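Local coordinates for protein putative Phosphate (Eubacterium rectale, PDB 3DAO) that is a putative phosphatase of the haloacid dehalogenase-like hydrolase family, probably cleaving phosphate esters, though its substrate is not established, at residues D105-L118 with V184-A196. Numbering follows the deposited sequence. Where two conformers were deposited one is given.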
loop_
_atom_site.group_PDB
_atom_site.type_symbol
_atom_site.label_atom_id
_atom_site.label_comp_id
_atom_site.label_asym_id
_atom_site.label_seq_id
_atom_site.Cartn_x
_atom_site.Cartn_y
_atom_site.Cartn_z
ATOM N N ASP A 105 6.266 -21.730 -1.719
ATOM C CA ASP A 105 5.161 -22.711 -1.760
ATOM C C ASP A 105 3.797 -22.052 -1.879
ATOM O O ASP A 105 2.836 -22.628 -2.402
ATOM C CB ASP A 105 5.133 -23.602 -0.499
ATOM C CG ASP A 105 6.138 -24.738 -0.558
ATOM O OD1 ASP A 105 6.721 -24.963 -1.635
ATOM O OD2 ASP A 105 6.317 -25.418 0.470
ATOM N N ILE A 106 3.706 -20.849 -1.341
ATOM C CA ILE A 106 2.455 -20.103 -1.363
ATOM C C ILE A 106 2.254 -19.502 -2.775
ATOM O O ILE A 106 1.318 -19.853 -3.471
ATOM C CB ILE A 106 2.408 -18.984 -0.314
ATOM C CG1 ILE A 106 2.572 -19.527 1.112
ATOM C CG2 ILE A 106 1.078 -18.249 -0.424
ATOM C CD1 ILE A 106 1.479 -20.449 1.518
ATOM N N TRP A 107 3.146 -18.626 -3.205
ATOM C CA TRP A 107 2.916 -17.960 -4.532
ATOM C C TRP A 107 3.021 -18.908 -5.723
ATOM O O TRP A 107 2.280 -18.767 -6.706
ATOM C CB TRP A 107 3.775 -16.684 -4.739
ATOM C CG TRP A 107 5.264 -16.824 -4.723
ATOM C CD1 TRP A 107 6.059 -16.722 -3.634
ATOM C CD2 TRP A 107 6.138 -16.999 -5.840
ATOM N NE1 TRP A 107 7.366 -16.887 -3.988
ATOM C CE2 TRP A 107 7.456 -17.040 -5.335
ATOM C CE3 TRP A 107 5.941 -17.146 -7.215
ATOM C CZ2 TRP A 107 8.573 -17.235 -6.148
ATOM C CZ3 TRP A 107 7.056 -17.310 -8.034
ATOM C CH2 TRP A 107 8.351 -17.381 -7.490
ATOM N N LYS A 108 3.936 -19.877 -5.653
ATOM C CA LYS A 108 4.047 -20.868 -6.742
ATOM C C LYS A 108 2.830 -21.802 -6.712
ATOM O O LYS A 108 2.278 -22.167 -7.759
ATOM C CB LYS A 108 5.352 -21.663 -6.678
ATOM C CG LYS A 108 6.522 -20.822 -7.135
ATOM C CD LYS A 108 7.806 -21.608 -7.302
ATOM C CE LYS A 108 8.877 -20.686 -7.883
ATOM N NZ LYS A 108 10.185 -21.358 -8.161
ATOM N N GLY A 109 2.393 -22.157 -5.531
ATOM C CA GLY A 109 1.181 -22.967 -5.360
ATOM C C GLY A 109 -0.057 -22.275 -5.953
ATOM O O GLY A 109 -0.918 -22.897 -6.614
HETATM N N MSE A 110 -0.139 -20.971 -5.704
HETATM C CA MSE A 110 -1.224 -20.131 -6.253
HETATM C C MSE A 110 -1.168 -20.133 -7.776
HETATM O O MSE A 110 -2.195 -20.271 -8.436
HETATM C CB MSE A 110 -1.161 -18.715 -5.723
HETATM C CG MSE A 110 -1.543 -18.644 -4.277
HETATM SE SE MSE A 110 -1.168 -16.887 -3.577
HETATM C CE MSE A 110 -2.109 -17.033 -1.848
ATOM N N CYS A 111 0.027 -19.951 -8.314
ATOM C CA CYS A 111 0.236 -19.950 -9.773
ATOM C C CYS A 111 -0.310 -21.247 -10.369
ATOM O O CYS A 111 -1.062 -21.262 -11.342
ATOM C CB CYS A 111 1.719 -19.891 -10.129
ATOM S SG CYS A 111 2.587 -18.292 -9.955
ATOM N N ARG A 112 0.129 -22.370 -9.798
ATOM C CA ARG A 112 -0.285 -23.697 -10.332
ATOM C C ARG A 112 -1.756 -23.902 -10.280
ATOM O O ARG A 112 -2.368 -24.406 -11.245
ATOM C CB ARG A 112 0.434 -24.836 -9.603
ATOM C CG ARG A 112 1.890 -24.777 -9.860
ATOM C CD ARG A 112 2.662 -25.838 -9.109
ATOM N NE ARG A 112 4.084 -25.696 -9.388
ATOM C CZ ARG A 112 4.973 -25.373 -8.457
ATOM N NH1 ARG A 112 4.628 -25.315 -7.184
ATOM N NH2 ARG A 112 6.219 -25.224 -8.791
HETATM N N MSE A 113 -2.358 -23.423 -9.199
HETATM C CA MSE A 113 -3.798 -23.568 -9.025
HETATM C C MSE A 113 -4.578 -22.712 -10.022
HETATM O O MSE A 113 -5.569 -23.170 -10.606
HETATM C CB MSE A 113 -4.248 -23.273 -7.601
HETATM C CG MSE A 113 -5.760 -23.266 -7.459
HETATM SE SE MSE A 113 -6.358 -23.065 -5.620
HETATM C CE MSE A 113 -5.768 -24.770 -4.848
ATOM N N VAL A 114 -4.131 -21.472 -10.231
ATOM C CA VAL A 114 -4.864 -20.603 -11.155
ATOM C C VAL A 114 -4.748 -21.170 -12.571
ATOM O O VAL A 114 -5.722 -21.288 -13.300
ATOM C CB VAL A 114 -4.408 -19.148 -11.061
ATOM C CG1 VAL A 114 -5.155 -18.275 -12.135
ATOM C CG2 VAL A 114 -4.665 -18.619 -9.634
ATOM N N ARG A 115 -3.551 -21.627 -12.884
ATOM C CA ARG A 115 -3.248 -22.167 -14.204
ATOM C C ARG A 115 -4.100 -23.384 -14.511
ATOM O O ARG A 115 -4.718 -23.489 -15.570
ATOM C CB ARG A 115 -1.768 -22.538 -14.260
ATOM C CG ARG A 115 -1.288 -23.077 -15.575
ATOM C CD ARG A 115 0.108 -23.700 -15.398
ATOM N NE ARG A 115 -0.009 -24.824 -14.465
ATOM C CZ ARG A 115 0.978 -25.390 -13.779
ATOM N NH1 ARG A 115 2.190 -24.943 -13.882
ATOM N NH2 ARG A 115 0.718 -26.383 -12.926
ATOM N N ASP A 116 -4.178 -24.280 -13.536
ATOM C CA ASP A 116 -4.842 -25.559 -13.737
ATOM C C ASP A 116 -6.324 -25.591 -13.463
ATOM O O ASP A 116 -7.057 -26.353 -14.113
ATOM C CB ASP A 116 -4.174 -26.634 -12.859
ATOM C CG ASP A 116 -2.721 -26.899 -13.257
ATOM O OD1 ASP A 116 -2.349 -26.613 -14.429
ATOM O OD2 ASP A 116 -1.959 -27.414 -12.406
ATOM N N GLU A 117 -6.753 -24.813 -12.478
ATOM C CA GLU A 117 -8.149 -24.798 -12.035
ATOM C C GLU A 117 -8.959 -23.544 -12.301
ATOM O O GLU A 117 -10.180 -23.566 -12.187
ATOM C CB GLU A 117 -8.233 -25.148 -10.544
ATOM C CG GLU A 117 -7.479 -26.417 -10.206
ATOM C CD GLU A 117 -7.827 -26.924 -8.826
ATOM O OE1 GLU A 117 -9.018 -27.187 -8.588
ATOM O OE2 GLU A 117 -6.902 -27.050 -8.017
ATOM N N LEU A 118 -8.276 -22.440 -12.626
ATOM C CA LEU A 118 -8.938 -21.169 -13.009
ATOM C C LEU A 118 -8.360 -20.681 -14.342
ATOM O O LEU A 118 -7.915 -19.548 -14.469
ATOM C CB LEU A 118 -8.771 -20.097 -11.934
ATOM C CG LEU A 118 -9.465 -20.284 -10.587
ATOM C CD1 LEU A 118 -8.810 -21.377 -9.738
ATOM C CD2 LEU A 118 -9.420 -18.941 -9.825
ATOM N N VAL A 184 -12.947 -22.566 -4.746
ATOM C CA VAL A 184 -11.717 -23.271 -4.293
ATOM C C VAL A 184 -10.532 -22.371 -3.903
ATOM O O VAL A 184 -9.918 -22.532 -2.861
ATOM C CB VAL A 184 -11.212 -24.255 -5.367
ATOM C CG1 VAL A 184 -9.896 -24.918 -4.948
ATOM C CG2 VAL A 184 -12.293 -25.329 -5.719
ATOM N N PHE A 185 -10.188 -21.424 -4.766
ATOM C CA PHE A 185 -8.990 -20.611 -4.525
ATOM C C PHE A 185 -8.966 -19.855 -3.194
ATOM O O PHE A 185 -8.000 -19.970 -2.421
ATOM C CB PHE A 185 -8.763 -19.600 -5.663
ATOM C CG PHE A 185 -7.482 -18.841 -5.544
ATOM C CD1 PHE A 185 -7.432 -17.654 -4.825
ATOM C CD2 PHE A 185 -6.338 -19.271 -6.157
ATOM C CE1 PHE A 185 -6.258 -16.939 -4.705
ATOM C CE2 PHE A 185 -5.158 -18.555 -6.022
ATOM C CZ PHE A 185 -5.124 -17.391 -5.295
ATOM N N ILE A 186 -10.043 -19.132 -2.932
ATOM C CA ILE A 186 -10.141 -18.340 -1.706
ATOM C C ILE A 186 -10.090 -19.260 -0.463
ATOM O O ILE A 186 -9.254 -19.048 0.430
ATOM C CB ILE A 186 -11.351 -17.371 -1.741
ATOM C CG1 ILE A 186 -11.101 -16.310 -2.831
ATOM C CG2 ILE A 186 -11.569 -16.715 -0.379
ATOM C CD1 ILE A 186 -12.238 -15.306 -3.067
ATOM N N PRO A 187 -10.937 -20.295 -0.404
ATOM C CA PRO A 187 -10.768 -21.094 0.825
ATOM C C PRO A 187 -9.467 -21.880 0.920
ATOM O O PRO A 187 -9.017 -22.210 2.017
ATOM C CB PRO A 187 -11.976 -22.019 0.817
ATOM C CG PRO A 187 -12.473 -22.052 -0.601
ATOM C CD PRO A 187 -12.168 -20.662 -1.132
ATOM N N ALA A 188 -8.856 -22.176 -0.217
ATOM C CA ALA A 188 -7.620 -22.910 -0.210
ATOM C C ALA A 188 -6.447 -22.086 0.289
ATOM O O ALA A 188 -5.462 -22.650 0.721
ATOM C CB ALA A 188 -7.301 -23.511 -1.595
ATOM N N TRP A 189 -6.565 -20.765 0.259
ATOM C CA TRP A 189 -5.404 -19.922 0.579
ATOM C C TRP A 189 -5.615 -18.888 1.666
ATOM O O TRP A 189 -4.660 -18.335 2.177
ATOM C CB TRP A 189 -4.861 -19.197 -0.682
ATOM C CG TRP A 189 -4.349 -20.100 -1.706
ATOM C CD1 TRP A 189 -4.956 -20.436 -2.864
ATOM C CD2 TRP A 189 -3.131 -20.869 -1.649
ATOM N NE1 TRP A 189 -4.189 -21.333 -3.546
ATOM C CE2 TRP A 189 -3.059 -21.608 -2.832
ATOM C CE3 TRP A 189 -2.097 -20.996 -0.709
ATOM C CZ2 TRP A 189 -2.030 -22.491 -3.101
ATOM C CZ3 TRP A 189 -1.061 -21.859 -0.997
ATOM C CH2 TRP A 189 -1.033 -22.596 -2.171
ATOM N N ASN A 190 -6.863 -18.645 2.016
ATOM C CA ASN A 190 -7.178 -17.529 2.910
ATOM C C ASN A 190 -6.723 -17.704 4.351
ATOM O O ASN A 190 -6.627 -16.727 5.072
ATOM C CB ASN A 190 -8.626 -17.091 2.786
ATOM C CG ASN A 190 -9.588 -18.084 3.317
ATOM O OD1 ASN A 190 -9.208 -19.137 3.844
ATOM N ND2 ASN A 190 -10.877 -17.765 3.180
ATOM N N LYS A 191 -6.329 -18.910 4.719
ATOM C CA LYS A 191 -5.780 -19.138 6.071
ATOM C C LYS A 191 -4.258 -19.144 6.034
ATOM O O LYS A 191 -3.597 -19.120 7.059
ATOM C CB LYS A 191 -6.287 -20.440 6.708
ATOM C CG LYS A 191 -7.717 -20.333 7.138
ATOM C CD LYS A 191 -8.181 -21.507 7.928
ATOM N N LYS A 192 -3.713 -19.129 4.832
ATOM C CA LYS A 192 -2.291 -19.257 4.619
ATOM C C LYS A 192 -1.658 -17.980 4.025
ATOM O O LYS A 192 -0.448 -17.865 3.883
ATOM C CB LYS A 192 -2.018 -20.416 3.653
ATOM C CG LYS A 192 -2.388 -21.785 4.211
ATOM C CD LYS A 192 -1.708 -22.912 3.441
ATOM C CE LYS A 192 -2.449 -23.307 2.220
ATOM N NZ LYS A 192 -1.774 -24.468 1.488
ATOM N N ALA A 193 -2.531 -17.055 3.687
ATOM C CA ALA A 193 -2.166 -15.784 3.091
ATOM C C ALA A 193 -3.258 -14.742 3.316
ATOM O O ALA A 193 -4.375 -15.051 3.721
ATOM C CB ALA A 193 -1.897 -15.960 1.571
ATOM N N HIS A 194 -2.919 -13.486 3.037
ATOM C CA HIS A 194 -3.898 -12.427 3.138
ATOM C C HIS A 194 -4.494 -12.157 1.754
ATOM O O HIS A 194 -3.780 -11.702 0.842
ATOM C CB HIS A 194 -3.270 -11.162 3.715
ATOM C CG HIS A 194 -4.193 -9.991 3.661
ATOM N ND1 HIS A 194 -5.365 -9.940 4.373
ATOM C CD2 HIS A 194 -4.133 -8.844 2.948
ATOM C CE1 HIS A 194 -5.995 -8.807 4.104
ATOM N NE2 HIS A 194 -5.271 -8.127 3.237
ATOM N N LEU A 195 -5.786 -12.465 1.625
ATOM C CA LEU A 195 -6.533 -12.348 0.348
ATOM C C LEU A 195 -7.582 -11.271 0.353
ATOM O O LEU A 195 -8.350 -11.166 1.283
ATOM C CB LEU A 195 -7.249 -13.668 -0.010
ATOM C CG LEU A 195 -6.514 -14.750 -0.787
ATOM C CD1 LEU A 195 -5.174 -15.103 -0.225
ATOM C CD2 LEU A 195 -7.424 -15.988 -0.939
ATOM N N ALA A 196 -7.623 -10.463 -0.701
ATOM C CA ALA A 196 -8.660 -9.440 -0.786
ATOM C C ALA A 196 -9.099 -9.193 -2.219
ATOM O O ALA A 196 -8.268 -8.958 -3.061
ATOM C CB ALA A 196 -8.186 -8.128 -0.216
#
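Helix 105-117, carrying M110 and M113, lies nearly antiparallel to the short helix 185-189, which presents F185 and W189, with segment axes 158° apart and 11.5 Å at closest approach. No hydrogen bond links the two segments; side-chain packing joins them, and W189 is its centre, a knob among I106, G109, M110 and M113. Selenomethionine M110 covers one face of the indole: its CG stands 3.7 Å from the centroid of the five-membered ring, only 13° off the ring normal, a CH-pi contact. Beyond CG the chain runs extended, which carries SE above the same ring at longer range and brings CE to 3.6 Å from A193 CB. Selenomethionine M113 reaches the indole edge instead. With CG anti to the backbone N (chi1 173°) and a bend at chi3, its SE comes 3.5 Å from W189 NE1, while CE meets A188 CB. NE1 is buried here without a hydrogen-bonding partner. The six-membered end of the indole lies against bare backbone, W189 CZ2 being 3.5 Å from G109 C. I106 closes this end with CD1 3.8 Å from W189 CZ3. F185 lies alongside, its CE2 3.6 Å from V114 CG2, one ring face covered by W189 CD1 and M113 SE oblique to it, a Met-aromatic contact. Cutting W189 back to an alanine is likely to open a gap against G109 and remove the face under M110 CG and the edge beside M113 SE, leaving both chains freer to turn beside F185. The contact lies over a hydrophobic layer: M110, V114 and F185 continue onto F169, V171 and C205 of strands 168-172 and 202-207. Both helices thus pack on a six-stranded sheet, consistent with a HAD-family cap domain, separate from the sheet containing strand 23-26.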